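Local coordinates for clostripain-related protein (Bacteroides thetaiotaomicron, PDB 5L20) that probably acts as a cysteine peptidase of the clostripain family (C11), this chain being an N-terminal portion of the longer protein, at residues A[44-49]-A[100-105]. Residues are numbered along the deposited sequence; the frame is centred on the assembly and turned at random.
Sequences DERIII and SPTKRY
Arg46 reaches from strand 45-52 to Ser100, the first residue to leave helical geometry after helix 86-99, and donates from NH1 to the serine OG (2.9 Å). The bond is bent, with an N-H...O angle of 143°, and OG sits near the guanidinium edge, tilted 23° from its plane. Before the head group turns, the arginine chain runs extended from CG to NE and passes alongside the same hydroxyl, its CD 3.3 Å from Ser100 OG. With OG anti to the backbone N (chi1 -172°), the serine presents its hydroxyl to this chain. Ile48 CG1 rests 4.0 Å from Ser100 CB, two residues along the strand and on the same face of the sheet as Arg46. The same NH1 has Thr102 CG2 3.8 Å away, approaching obliquely. A water in the guanidinium plane accepts from Arg46 NH2 at 3.0 Å; its approach to Pro101 O is unusually short, so this second link is doubtful. Within the turn, Tyr105 OH donates to Ser100 O (2.7 Å) and accepts from Thr102 N. Glu62 offers NE a long, weak ion pair. Shortening Arg46 to an alanine would probably leave the turn tied to strand 45-52 by little more than Ile48. The contact spans strand 10-16 in the parallel part of the sheet, where helix 86-99 leads into outermost strand 104-109, consistent with the caspase-like alpha/beta fold of C11 peptidases. A charged group is thus held by a neutral hydroxyl, itself hydrogen-bonded to Thr11 on the intervening strand.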
loop_
_atom_site.group_PDB
_atom_site.type_symbol
_atom_site.label_atom_id
_atom_site.label_comp_id
_atom_site.label_asym_id
_atom_site.label_seq_id
_atom_site.Cartn_x
_atom_site.Cartn_y
_atom_site.Cartn_z
ATOM N N ASP A 44 10.847 5.705 -13.447
ATOM C CA ASP A 44 11.725 6.142 -12.363
ATOM C C ASP A 44 11.125 5.866 -10.995
ATOM O O ASP A 44 11.712 6.254 -9.983
ATOM C CB ASP A 44 11.997 7.644 -12.435
ATOM C CG ASP A 44 12.989 8.028 -13.496
ATOM O OD1 ASP A 44 13.933 7.255 -13.763
ATOM O OD2 ASP A 44 12.822 9.141 -14.046
ATOM N N GLU A 45 9.941 5.262 -10.978
ATOM C CA GLU A 45 9.175 5.138 -9.731
ATOM C C GLU A 45 8.608 3.745 -9.579
ATOM O O GLU A 45 8.424 3.037 -10.574
ATOM C CB GLU A 45 8.032 6.160 -9.687
ATOM C CG GLU A 45 8.446 7.620 -9.876
ATOM C CD GLU A 45 8.481 8.056 -11.340
ATOM O OE1 GLU A 45 8.061 7.275 -12.226
ATOM O OE2 GLU A 45 8.925 9.195 -11.595
ATOM N N ARG A 46 8.314 3.364 -8.333
ATOM C CA ARG A 46 7.588 2.129 -8.043
ATOM C C ARG A 46 6.348 2.448 -7.216
ATOM O O ARG A 46 6.358 3.394 -6.417
ATOM C CB ARG A 46 8.448 1.135 -7.263
ATOM C CG ARG A 46 9.644 0.505 -8.013
ATOM C CD ARG A 46 10.149 -0.755 -7.251
ATOM N NE ARG A 46 11.466 -1.222 -7.663
ATOM C CZ ARG A 46 12.621 -0.695 -7.250
ATOM N NH1 ARG A 46 12.634 0.347 -6.416
ATOM N NH2 ARG A 46 13.775 -1.189 -7.692
ATOM N N ILE A 47 5.309 1.640 -7.384
ATOM C CA ILE A 47 4.126 1.690 -6.543
ATOM C C ILE A 47 4.090 0.405 -5.729
ATOM O O ILE A 47 4.065 -0.693 -6.310
ATOM C CB ILE A 47 2.825 1.821 -7.353
ATOM C CG1 ILE A 47 2.804 3.169 -8.088
ATOM C CG2 ILE A 47 1.634 1.701 -6.411
ATOM C CD1 ILE A 47 1.639 3.368 -8.993
ATOM N N ILE A 48 4.103 0.542 -4.410
ATOM C CA ILE A 48 4.093 -0.580 -3.476
ATOM C C ILE A 48 2.837 -0.459 -2.625
ATOM O O ILE A 48 2.534 0.639 -2.143
ATOM C CB ILE A 48 5.329 -0.564 -2.550
ATOM C CG1 ILE A 48 6.640 -0.533 -3.344
ATOM C CG2 ILE A 48 5.230 -1.703 -1.520
ATOM C CD1 ILE A 48 6.839 -1.784 -4.217
ATOM N N ILE A 49 2.093 -1.550 -2.458
ATOM C CA ILE A 49 0.852 -1.530 -1.721
ATOM C C ILE A 49 0.876 -2.534 -0.583
ATOM O O ILE A 49 1.262 -3.689 -0.790
ATOM C CB ILE A 49 -0.347 -1.823 -2.639
ATOM C CG1 ILE A 49 -0.297 -0.853 -3.834
ATOM C CG2 ILE A 49 -1.643 -1.763 -1.851
ATOM C CD1 ILE A 49 -1.502 -0.892 -4.741
ATOM N N SER A 100 11.981 -1.710 -2.272
ATOM C CA SER A 100 11.992 -0.576 -3.193
ATOM C C SER A 100 12.922 0.528 -2.702
ATOM O O SER A 100 12.480 1.502 -2.106
ATOM C CB SER A 100 10.574 -0.033 -3.377
ATOM O OG SER A 100 10.564 0.949 -4.411
ATOM N N PRO A 101 14.231 0.380 -2.928
ATOM C CA PRO A 101 15.203 1.395 -2.540
ATOM C C PRO A 101 15.165 2.586 -3.488
ATOM O O PRO A 101 15.505 2.441 -4.666
ATOM C CB PRO A 101 16.554 0.666 -2.657
ATOM C CG PRO A 101 16.216 -0.747 -2.935
ATOM C CD PRO A 101 14.866 -0.831 -3.483
ATOM N N THR A 102 14.729 3.745 -2.999
ATOM C CA THR A 102 14.590 4.914 -3.861
ATOM C C THR A 102 15.024 6.134 -3.079
ATOM O O THR A 102 15.143 6.080 -1.854
ATOM C CB THR A 102 13.123 5.117 -4.357
ATOM O OG1 THR A 102 12.230 5.142 -3.233
ATOM C CG2 THR A 102 12.669 4.000 -5.292
ATOM N N LYS A 103 15.236 7.240 -3.790
ATOM C CA LYS A 103 15.641 8.481 -3.176
ATOM C C LYS A 103 14.522 9.062 -2.311
ATOM O O LYS A 103 14.777 9.618 -1.234
ATOM C CB LYS A 103 16.046 9.501 -4.236
ATOM C CG LYS A 103 17.341 9.149 -4.950
ATOM C CD LYS A 103 17.641 10.106 -6.085
ATOM C CE LYS A 103 18.869 9.641 -6.865
ATOM N NZ LYS A 103 19.108 10.473 -8.078
ATOM N N ARG A 104 13.307 8.965 -2.815
ATOM C CA ARG A 104 12.148 9.569 -2.162
ATOM C C ARG A 104 11.060 8.532 -1.900
ATOM O O ARG A 104 10.920 7.553 -2.648
ATOM C CB ARG A 104 11.519 10.665 -3.051
ATOM C CG ARG A 104 12.364 11.872 -3.459
ATOM C CD ARG A 104 11.455 12.790 -4.377
ATOM N NE ARG A 104 11.558 12.520 -5.822
ATOM C CZ ARG A 104 10.556 12.389 -6.712
ATOM N NH1 ARG A 104 9.256 12.468 -6.389
ATOM N NH2 ARG A 104 10.871 12.162 -7.984
ATOM N N TYR A 105 10.259 8.801 -0.866
ATOM C CA TYR A 105 9.080 8.001 -0.510
ATOM C C TYR A 105 7.899 8.878 -0.234
ATOM O O TYR A 105 8.065 9.962 0.309
ATOM C CB TYR A 105 9.349 7.156 0.763
ATOM C CG TYR A 105 10.422 6.119 0.519
ATOM C CD1 TYR A 105 11.769 6.449 0.590
ATOM C CD2 TYR A 105 10.066 4.819 0.174
ATOM C CE1 TYR A 105 12.762 5.509 0.307
ATOM C CE2 TYR A 105 11.063 3.867 -0.111
ATOM C CZ TYR A 105 12.381 4.242 -0.042
ATOM O OH TYR A 105 13.347 3.285 -0.340
HETATM O O HOH W 1 15.673 0.901 -6.639
#